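Local structure of folylpolyglutamate synthase/dihydrofolate synthase (Thermotoga maritima, 1O5Z) at residues N166-T177 with I200-E211; Y232-V240 with I273-K281. The protein probably catalyses the ATP-dependent, magnesium-requiring addition of L-glutamate to dihydropteroate and to tetrahydrofolate polyglutamates in folate biosynthesis. All coordinates share one frame; numbering follows the deposited sequence.

Interaction 1: residues N166-T177 with I200-E211; sequences NVVFPLCSTIVT and IIKERVPLVTGE
Lys202 packs its CB against one face of the Phe169 ring and ends among carbonyl oxygens of 166-177. That CB lies 4.0 Å from the Phe169 centroid and 18° off the ring normal, while Glu203 O meets the ring edge near its plane. Bends at chi2 and chi4 curl the lysine so that NZ reaches Asn166 OD1 at 2.8 Å, from above the amide plane, and Val168 O almost head-on; a longer bond to Asn166 O makes three acceptors for one ammonium. Val205 CG2 comes obliquely to Phe169 CE2 at 3.4 Å. Ser173 OG, turned back beside its own backbone N (chi1 -55°), donates to Ile200 O at 2.8 Å and accepts from a water that also takes the Lys202 N-H. Farther along, the side chains of Ile175 and Leu207 cross at a slant on one sheet face, CG1 of Ile175 4.0 Å from CD1 of Leu207, and Thr174 and Val208 lie side by side on the other. Thr209 OG1 donates to Ile175 O and accepts from Glu211 N, an ST turn closing the strand end. The bonds Ser173 N to Pro206 O, Val208 N to Ser173 O and Ile175 N to Val208 O, and the 22° between the axes of strand segments 173-175 and 207-209, define adjacent parallel strands of the P-loop-type Mur ligase middle domain.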
loop_
_atom_site.group_PDB
_atom_site.type_symbol
_atom_site.label_atom_id
_atom_site.label_comp_id
_atom_site.label_asym_id
_atom_site.label_seq_id
_atom_site.Cartn_x
_atom_site.Cartn_y
_atom_site.Cartn_z
ATOM N N ASN A 166 10.720 -5.910 -10.618
ATOM C CA ASN A 166 10.713 -7.255 -11.222
ATOM C C ASN A 166 12.086 -7.746 -11.719
ATOM O O ASN A 166 12.186 -8.718 -12.472
ATOM C CB ASN A 166 9.703 -7.296 -12.373
ATOM C CG ASN A 166 9.323 -8.685 -12.730
ATOM O OD1 ASN A 166 9.192 -9.549 -11.834
ATOM N ND2 ASN A 166 9.183 -8.950 -14.036
ATOM N N VAL A 167 13.136 -7.053 -11.300
ATOM C CA VAL A 167 14.498 -7.461 -11.530
ATOM C C VAL A 167 14.931 -8.554 -10.558
ATOM O O VAL A 167 16.021 -9.102 -10.684
ATOM C CB VAL A 167 15.432 -6.248 -11.468
ATOM C CG1 VAL A 167 15.079 -5.284 -12.589
ATOM C CG2 VAL A 167 15.371 -5.536 -10.146
ATOM N N VAL A 168 14.088 -8.846 -9.560
ATOM C CA VAL A 168 14.455 -9.797 -8.515
ATOM C C VAL A 168 14.181 -11.220 -8.959
ATOM O O VAL A 168 13.417 -11.448 -9.894
ATOM C CB VAL A 168 13.685 -9.560 -7.175
ATOM C CG1 VAL A 168 13.911 -8.165 -6.670
ATOM C CG2 VAL A 168 12.179 -9.850 -7.293
ATOM N N PHE A 169 14.843 -12.156 -8.272
ATOM C CA PHE A 169 14.476 -13.575 -8.249
ATOM C C PHE A 169 14.141 -13.979 -6.789
ATOM O O PHE A 169 15.028 -14.207 -5.974
ATOM C CB PHE A 169 15.619 -14.394 -8.785
ATOM C CG PHE A 169 15.183 -15.474 -9.650
ATOM C CD1 PHE A 169 15.044 -15.252 -11.024
ATOM C CD2 PHE A 169 14.883 -16.738 -9.102
ATOM C CE1 PHE A 169 14.615 -16.265 -11.865
ATOM C CE2 PHE A 169 14.461 -17.806 -9.929
ATOM C CZ PHE A 169 14.329 -17.582 -11.319
ATOM N N PRO A 170 12.859 -13.974 -6.453
ATOM C CA PRO A 170 12.447 -14.081 -5.072
ATOM C C PRO A 170 12.323 -15.511 -4.568
ATOM O O PRO A 170 12.413 -16.463 -5.334
ATOM C CB PRO A 170 11.069 -13.408 -5.086
ATOM C CG PRO A 170 10.523 -13.686 -6.413
ATOM C CD PRO A 170 11.696 -13.809 -7.354
ATOM N N LEU A 171 12.084 -15.644 -3.278
ATOM C CA LEU A 171 11.758 -16.933 -2.705
ATOM C C LEU A 171 10.300 -17.340 -3.048
ATOM O O LEU A 171 9.947 -18.521 -3.075
ATOM C CB LEU A 171 11.953 -16.872 -1.182
ATOM C CG LEU A 171 13.369 -16.578 -0.681
ATOM C CD1 LEU A 171 13.324 -16.347 0.822
ATOM C CD2 LEU A 171 14.268 -17.744 -1.021
ATOM N N CYS A 172 9.474 -16.334 -3.311
ATOM C CA CYS A 172 8.084 -16.526 -3.609
ATOM C C CYS A 172 7.601 -15.278 -4.298
ATOM O O CYS A 172 8.053 -14.183 -3.990
ATOM C CB CYS A 172 7.292 -16.700 -2.314
ATOM S SG CYS A 172 5.585 -17.236 -2.586
ATOM N N SER A 173 6.698 -15.470 -5.254
ATOM C CA SER A 173 6.002 -14.399 -5.981
ATOM C C SER A 173 4.533 -14.553 -5.623
ATOM O O SER A 173 3.971 -15.659 -5.672
ATOM C CB SER A 173 6.159 -14.566 -7.490
ATOM O OG SER A 173 7.529 -14.652 -7.841
ATOM N N THR A 174 3.935 -13.441 -5.230
ATOM C CA THR A 174 2.543 -13.404 -4.816
ATOM C C THR A 174 1.771 -12.464 -5.706
ATOM O O THR A 174 2.216 -11.331 -5.965
ATOM C CB THR A 174 2.498 -12.936 -3.366
ATOM O OG1 THR A 174 3.270 -13.859 -2.579
ATOM C CG2 THR A 174 1.033 -12.959 -2.768
ATOM N N ILE A 175 0.650 -12.943 -6.228
ATOM C CA ILE A 175 -0.292 -12.064 -6.899
ATOM C C ILE A 175 -1.595 -12.072 -6.111
ATOM O O ILE A 175 -2.403 -13.014 -6.196
ATOM C CB ILE A 175 -0.489 -12.482 -8.354
ATOM C CG1 ILE A 175 0.864 -12.386 -9.096
ATOM C CG2 ILE A 175 -1.521 -11.547 -9.024
ATOM C CD1 ILE A 175 0.899 -13.020 -10.473
ATOM N N VAL A 176 -1.780 -11.046 -5.292
ATOM C CA VAL A 176 -2.833 -11.113 -4.295
ATOM C C VAL A 176 -4.188 -11.240 -4.999
ATOM O O VAL A 176 -4.949 -12.182 -4.740
ATOM C CB VAL A 176 -2.833 -9.900 -3.333
ATOM C CG1 VAL A 176 -3.921 -10.113 -2.234
ATOM C CG2 VAL A 176 -1.466 -9.666 -2.700
ATOM N N THR A 177 -4.464 -10.274 -5.894
ATOM C CA THR A 177 -5.622 -10.284 -6.776
ATOM C C THR A 177 -5.319 -9.766 -8.173
ATOM O O THR A 177 -4.320 -9.108 -8.412
ATOM C CB THR A 177 -6.839 -9.435 -6.212
ATOM O OG1 THR A 177 -6.561 -7.996 -6.163
ATOM C CG2 THR A 177 -7.208 -9.899 -4.775
ATOM N N ILE A 200 5.806 -11.396 -12.900
ATOM C CA ILE A 200 6.602 -11.631 -11.675
ATOM C C ILE A 200 6.736 -13.102 -11.286
ATOM O O ILE A 200 7.390 -13.409 -10.291
ATOM C CB ILE A 200 6.042 -10.811 -10.482
ATOM C CG1 ILE A 200 4.791 -11.449 -9.855
ATOM C CG2 ILE A 200 5.668 -9.375 -10.946
ATOM C CD1 ILE A 200 4.484 -10.847 -8.451
ATOM N N ILE A 201 6.097 -14.000 -12.034
ATOM C CA ILE A 201 6.323 -15.442 -11.877
ATOM C C ILE A 201 7.680 -15.813 -12.477
ATOM O O ILE A 201 7.943 -15.514 -13.641
ATOM C CB ILE A 201 5.220 -16.299 -12.532
ATOM C CG1 ILE A 201 3.860 -15.978 -11.917
ATOM C CG2 ILE A 201 5.549 -17.790 -12.349
ATOM C CD1 ILE A 201 2.643 -16.611 -12.639
ATOM N N LYS A 202 8.506 -16.487 -11.662
ATOM C CA LYS A 202 9.898 -16.757 -11.976
ATOM C C LYS A 202 10.153 -18.255 -11.926
ATOM O O LYS A 202 9.459 -18.994 -11.215
ATOM C CB LYS A 202 10.785 -16.022 -10.985
ATOM C CG LYS A 202 10.703 -14.485 -11.070
ATOM C CD LYS A 202 11.200 -13.941 -12.428
ATOM C CE LYS A 202 10.789 -12.502 -12.642
ATOM N NZ LYS A 202 11.053 -11.621 -11.455
ATOM N N GLU A 203 11.145 -18.695 -12.691
ATOM C CA GLU A 203 11.415 -20.111 -12.888
ATOM C C GLU A 203 11.588 -20.863 -11.580
ATOM O O GLU A 203 12.439 -20.540 -10.785
ATOM C CB GLU A 203 12.671 -20.284 -13.743
ATOM C CG GLU A 203 12.995 -21.729 -14.120
ATOM C CD GLU A 203 12.085 -22.307 -15.182
ATOM O OE1 GLU A 203 11.359 -21.522 -15.842
ATOM O OE2 GLU A 203 12.119 -23.554 -15.357
ATOM N N ARG A 204 10.757 -21.869 -11.368
ATOM C CA ARG A 204 10.838 -22.692 -10.172
ATOM C C ARG A 204 10.448 -21.973 -8.896
ATOM O O ARG A 204 10.383 -22.591 -7.862
ATOM C CB ARG A 204 12.242 -23.271 -10.004
ATOM C CG ARG A 204 12.615 -24.169 -11.121
ATOM C CD ARG A 204 12.248 -25.579 -10.846
ATOM N NE ARG A 204 12.290 -26.380 -12.056
ATOM C CZ ARG A 204 11.972 -27.660 -12.102
ATOM N NH1 ARG A 204 11.617 -28.293 -10.988
ATOM N NH2 ARG A 204 12.013 -28.317 -13.262
ATOM N N VAL A 205 10.145 -20.688 -8.967
ATOM C CA VAL A 205 9.800 -19.931 -7.782
ATOM C C VAL A 205 8.326 -20.112 -7.611
ATOM O O VAL A 205 7.570 -19.897 -8.533
ATOM C CB VAL A 205 10.097 -18.414 -7.954
ATOM C CG1 VAL A 205 9.509 -17.582 -6.825
ATOM C CG2 VAL A 205 11.591 -18.174 -8.062
ATOM N N PRO A 206 7.888 -20.493 -6.431
ATOM C CA PRO A 206 6.445 -20.661 -6.227
ATOM C C PRO A 206 5.665 -19.372 -6.450
ATOM O O PRO A 206 6.229 -18.261 -6.416
ATOM C CB PRO A 206 6.335 -21.103 -4.770
ATOM C CG PRO A 206 7.640 -20.652 -4.140
ATOM C CD PRO A 206 8.665 -20.833 -5.219
ATOM N N LEU A 207 4.373 -19.548 -6.712
ATOM C CA LEU A 207 3.428 -18.441 -6.839
ATOM C C LEU A 207 2.296 -18.667 -5.835
ATOM O O LEU A 207 1.729 -19.789 -5.753
ATOM C CB LEU A 207 2.817 -18.413 -8.245
ATOM C CG LEU A 207 1.482 -17.650 -8.385
ATOM C CD1 LEU A 207 1.710 -16.127 -8.132
ATOM C CD2 LEU A 207 0.868 -17.909 -9.750
ATOM N N VAL A 208 1.948 -17.599 -5.123
ATOM C CA VAL A 208 0.764 -17.587 -4.267
ATOM C C VAL A 208 -0.245 -16.551 -4.738
ATOM O O VAL A 208 0.115 -15.414 -5.010
ATOM C CB VAL A 208 1.155 -17.291 -2.843
ATOM C CG1 VAL A 208 -0.072 -17.251 -1.944
ATOM C CG2 VAL A 208 2.132 -18.307 -2.389
ATOM N N THR A 209 -1.513 -16.946 -4.830
ATOM C CA THR A 209 -2.583 -16.015 -5.193
ATOM C C THR A 209 -3.880 -16.095 -4.371
ATOM O O THR A 209 -4.360 -17.182 -3.969
ATOM C CB THR A 209 -2.866 -16.046 -6.736
ATOM O OG1 THR A 209 -3.819 -15.019 -7.098
ATOM C CG2 THR A 209 -3.460 -17.372 -7.170
ATOM N N GLY A 210 -4.430 -14.901 -4.130
ATOM C CA GLY A 210 -5.738 -14.735 -3.497
ATOM C C GLY A 210 -6.836 -14.568 -4.515
ATOM O O GLY A 210 -7.950 -14.187 -4.171
ATOM N N GLU A 211 -6.537 -14.891 -5.775
ATOM C CA GLU A 211 -7.458 -14.641 -6.875
ATOM C C GLU A 211 -8.347 -15.859 -7.051
ATOM O O GLU A 211 -7.910 -17.003 -6.826
ATOM C CB GLU A 211 -6.704 -14.289 -8.169
ATOM C CG GLU A 211 -7.593 -13.887 -9.372
ATOM C CD GLU A 211 -8.642 -12.831 -9.040
ATOM O OE1 GLU A 211 -8.313 -11.788 -8.423
ATOM O OE2 GLU A 211 -9.822 -13.055 -9.390
HETATM O O HOH W 1 7.243 -17.284 -9.229
#

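Interaction 2: residues Y232-V240 with I273-K281; sequences YVIDKDFSV and IENAGVALK
Helix 271-286 packs here over a face of the central sheet of the Mur ligase middle domain, near its outermost strand 231-233, and against the turn that leads from that strand into strand 239-244. Phe238 and Lys281 meet most intimately: Lys281 CB stands over the centre of the Phe238 ring, 3.8 Å from the centroid and only 9° off the normal, and CG reaches Phe238 CD1 at 3.4 Å. The opposite face of the ring rests on Ile234 CA, so the phenyl is clamped between helix and turn. With CG between the backbone N and the carbonyl carbon (chi1 61°), Phe238 brings CE2 to 3.5 Å from Gly277 O, an oblique approach. Cut back to alanine, this position would probably leave a gap between Ile234 and the helix, and CB and CG of Lys281 without the ring they pack on.

Bent at chi2 and chi3, Lys281 then crosses Tyr232 at about a right angle. Its CD sits over a face of the Tyr232 ring toward the rim, a CH-pi contact, and NZ lies 4.5 Å from the ring centroid, an off-centre cation-pi contact. A water accepts from Lys281 NZ and bonds weakly to Tyr232 OH, whereas the lysine's charge is paired with Glu284 in a salt bridge. Strand 231-233 ends the eight-stranded mixed sheet, and strand 239-244 opens a separate three-stranded antiparallel sheet, so this helix touches elements of both.

At the other end of the contact Gly277 lies close against Val240, whose CG1 reaches Gly277 CA at 3.6 Å; a beta carbon there would clash with that methyl. The side chains of Val240 and Glu274 cross at about a right angle, CG2 against CG, and Ile234 CD1 abuts the Glu274 carboxylate, 3.7 Å from OE1; the carboxylate's OE2 is in a salt bridge with Arg212.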
loop_
_atom_site.group_PDB
_atom_site.type_symbol
_atom_site.label_atom_id
_atom_site.label_comp_id
_atom_site.label_asym_id
_atom_site.label_seq_id
_atom_site.Cartn_x
_atom_site.Cartn_y
_atom_site.Cartn_z
ATOM N N TYR A 232 -0.080 -21.743 -5.485
ATOM C CA TYR A 232 -1.034 -21.953 -4.413
ATOM C C TYR A 232 -2.114 -20.921 -4.509
ATOM O O TYR A 232 -1.839 -19.728 -4.674
ATOM C CB TYR A 232 -0.381 -21.794 -3.061
ATOM C CG TYR A 232 0.825 -22.634 -2.814
ATOM C CD1 TYR A 232 2.079 -22.195 -3.248
ATOM C CD2 TYR A 232 0.726 -23.855 -2.105
ATOM C CE1 TYR A 232 3.221 -22.946 -2.992
ATOM C CE2 TYR A 232 1.854 -24.619 -1.828
ATOM C CZ TYR A 232 3.118 -24.145 -2.267
ATOM O OH TYR A 232 4.276 -24.857 -2.019
ATOM N N VAL A 233 -3.333 -21.376 -4.351
ATOM C CA VAL A 233 -4.490 -20.591 -4.680
ATOM C C VAL A 233 -5.445 -20.613 -3.512
ATOM O O VAL A 233 -5.771 -21.672 -2.996
ATOM C CB VAL A 233 -5.186 -21.215 -5.886
ATOM C CG1 VAL A 233 -6.498 -20.473 -6.206
ATOM C CG2 VAL A 233 -4.252 -21.254 -7.085
ATOM N N ILE A 234 -5.939 -19.461 -3.120
ATOM C CA ILE A 234 -6.876 -19.401 -1.997
ATOM C C ILE A 234 -8.064 -20.342 -2.183
ATOM O O ILE A 234 -8.537 -20.526 -3.299
ATOM C CB ILE A 234 -7.378 -17.960 -1.801
ATOM C CG1 ILE A 234 -8.107 -17.826 -0.466
ATOM C CG2 ILE A 234 -8.267 -17.523 -2.975
ATOM C CD1 ILE A 234 -8.247 -16.421 -0.036
ATOM N N ASP A 235 -8.553 -20.919 -1.090
ATOM C CA ASP A 235 -9.625 -21.940 -1.118
ATOM C C ASP A 235 -9.254 -23.263 -1.762
ATOM O O ASP A 235 -9.906 -24.254 -1.481
ATOM C CB ASP A 235 -10.913 -21.438 -1.775
ATOM C CG ASP A 235 -11.558 -20.292 -1.003
ATOM O OD1 ASP A 235 -11.214 -20.085 0.190
ATOM O OD2 ASP A 235 -12.433 -19.552 -1.524
ATOM N N LYS A 236 -8.253 -23.270 -2.640
ATOM C CA LYS A 236 -7.619 -24.503 -3.087
ATOM C C LYS A 236 -6.517 -24.916 -2.102
ATOM O O LYS A 236 -6.697 -25.827 -1.342
ATOM C CB LYS A 236 -7.050 -24.373 -4.514
ATOM C CG LYS A 236 -6.544 -25.722 -5.024
ATOM C CD LYS A 236 -6.067 -25.732 -6.471
ATOM C CE LYS A 236 -5.865 -27.220 -6.893
ATOM N NZ LYS A 236 -5.084 -27.315 -8.160
ATOM N N ASP A 237 -5.388 -24.228 -2.107
ATOM C CA ASP A 237 -4.234 -24.664 -1.342
ATOM C C ASP A 237 -4.154 -24.074 0.059
ATOM O O ASP A 237 -3.320 -24.493 0.886
ATOM C CB ASP A 237 -2.981 -24.316 -2.117
ATOM C CG ASP A 237 -2.988 -24.936 -3.477
ATOM O OD1 ASP A 237 -2.671 -26.146 -3.543
ATOM O OD2 ASP A 237 -3.330 -24.305 -4.516
ATOM N N PHE A 238 -4.988 -23.085 0.323
ATOM C CA PHE A 238 -5.123 -22.575 1.657
ATOM C C PHE A 238 -6.412 -21.825 1.782
ATOM O O PHE A 238 -7.035 -21.471 0.794
ATOM C CB PHE A 238 -3.974 -21.646 1.996
ATOM C CG PHE A 238 -3.903 -20.444 1.108
ATOM C CD1 PHE A 238 -3.409 -20.552 -0.180
ATOM C CD2 PHE A 238 -4.351 -19.208 1.556
ATOM C CE1 PHE A 238 -3.339 -19.436 -1.011
ATOM C CE2 PHE A 238 -4.288 -18.099 0.742
ATOM C CZ PHE A 238 -3.787 -18.212 -0.556
ATOM N N SER A 239 -6.784 -21.539 3.017
ATOM C CA SER A 239 -8.023 -20.841 3.287
ATOM C C SER A 239 -7.971 -20.129 4.649
ATOM O O SER A 239 -7.086 -20.396 5.477
ATOM C CB SER A 239 -9.154 -21.855 3.264
ATOM O OG SER A 239 -8.919 -22.817 4.271
ATOM N N VAL A 240 -8.940 -19.241 4.866
ATOM C CA VAL A 240 -9.131 -18.555 6.148
ATOM C C VAL A 240 -10.601 -18.631 6.546
ATOM O O VAL A 240 -11.483 -18.667 5.701
ATOM C CB VAL A 240 -8.716 -17.070 6.074
ATOM C CG1 VAL A 240 -7.185 -16.920 6.003
ATOM C CG2 VAL A 240 -9.371 -16.360 4.882
ATOM N N ILE A 273 -8.493 -10.193 6.215
ATOM C CA ILE A 273 -8.306 -11.526 6.746
ATOM C C ILE A 273 -7.837 -12.431 5.598
ATOM O O ILE A 273 -6.936 -13.296 5.753
ATOM C CB ILE A 273 -9.555 -11.997 7.495
ATOM C CG1 ILE A 273 -9.572 -11.347 8.873
ATOM C CG2 ILE A 273 -9.563 -13.520 7.680
ATOM C CD1 ILE A 273 -10.923 -11.357 9.515
ATOM N N GLU A 274 -8.356 -12.172 4.418
ATOM C CA GLU A 274 -7.867 -12.894 3.256
ATOM C C GLU A 274 -6.443 -12.507 2.895
ATOM O O GLU A 274 -5.658 -13.336 2.476
ATOM C CB GLU A 274 -8.821 -12.717 2.071
ATOM C CG GLU A 274 -10.109 -13.479 2.289
ATOM C CD GLU A 274 -10.801 -13.885 1.015
ATOM O OE1 GLU A 274 -10.399 -13.454 -0.079
ATOM O OE2 GLU A 274 -11.772 -14.650 1.104
ATOM N N ASN A 275 -6.097 -11.245 3.038
ATOM C CA ASN A 275 -4.743 -10.830 2.754
ATOM C C ASN A 275 -3.821 -11.548 3.718
ATOM O O ASN A 275 -2.746 -11.943 3.372
ATOM C CB ASN A 275 -4.613 -9.317 2.929
ATOM C CG ASN A 275 -5.285 -8.519 1.793
ATOM O OD1 ASN A 275 -5.536 -7.323 1.919
ATOM N ND2 ASN A 275 -5.582 -9.170 0.721
ATOM N N ALA A 276 -4.245 -11.667 4.965
ATOM C CA ALA A 276 -3.496 -12.431 5.982
ATOM C C ALA A 276 -3.269 -13.910 5.581
ATOM O O ALA A 276 -2.152 -14.381 5.647
ATOM C CB ALA A 276 -4.178 -12.338 7.352
ATOM N N GLY A 277 -4.290 -14.606 5.099
ATOM C CA GLY A 277 -4.082 -15.951 4.529
ATOM C C GLY A 277 -3.051 -15.941 3.397
ATOM O O GLY A 277 -2.199 -16.783 3.289
ATOM N N VAL A 278 -3.172 -14.989 2.511
ATOM C CA VAL A 278 -2.211 -14.880 1.410
ATOM C C VAL A 278 -0.794 -14.686 1.930
ATOM O O VAL A 278 0.131 -15.292 1.408
ATOM C CB VAL A 278 -2.566 -13.719 0.429
ATOM C CG1 VAL A 278 -1.500 -13.591 -0.656
ATOM C CG2 VAL A 278 -3.887 -13.952 -0.193
ATOM N N ALA A 279 -0.631 -13.811 2.927
ATOM C CA ALA A 279 0.670 -13.542 3.551
ATOM C C ALA A 279 1.290 -14.812 4.183
ATOM O O ALA A 279 2.503 -15.052 4.084
ATOM C CB ALA A 279 0.517 -12.451 4.585
ATOM N N LEU A 280 0.457 -15.604 4.871
ATOM C CA LEU A 280 0.921 -16.796 5.546
ATOM C C LEU A 280 1.282 -17.851 4.526
ATOM O O LEU A 280 2.323 -18.499 4.654
ATOM C CB LEU A 280 -0.126 -17.323 6.542
ATOM C CG LEU A 280 -0.536 -16.375 7.704
ATOM C CD1 LEU A 280 -1.416 -17.079 8.771
ATOM C CD2 LEU A 280 0.656 -15.799 8.358
ATOM N N LYS A 281 0.443 -18.033 3.502
ATOM C CA LYS A 281 0.851 -18.906 2.383
ATOM C C LYS A 281 2.134 -18.407 1.729
ATOM O O LYS A 281 3.020 -19.178 1.462
ATOM C CB LYS A 281 -0.247 -19.079 1.340
ATOM C CG LYS A 281 -0.050 -20.243 0.277
ATOM C CD LYS A 281 1.019 -21.355 0.572
ATOM C CE LYS A 281 0.520 -22.486 1.347
ATOM N NZ LYS A 281 1.658 -23.322 1.899
HETATM O O HOH W 2 4.002 -24.427 0.969
#

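Interaction 1 precedes interaction 2 along the chain, and their centres lie 14 Å apart on the same side of the chain's centre, within the Mur ligase middle domain. They share the mixed sheet, in which strands 173-175, 207-209 and 231-233 follow one another in parallel out to the edge. Tyr232 joins the two directly: its N lies 2.7 Å from Leu207 O and its O 2.8 Å from Thr209 N, probable hydrogen bonds. Helix 271-286 spans both, with Val278 CG1 packed 3.4 Å from Thr174 CG2, while helix 214-227 is touched by Ile201, Thr209 and Glu211. The outer strands are thus hydrogen-bonded in sequence, with side chains of helices 271-286 and 214-227 packed against them.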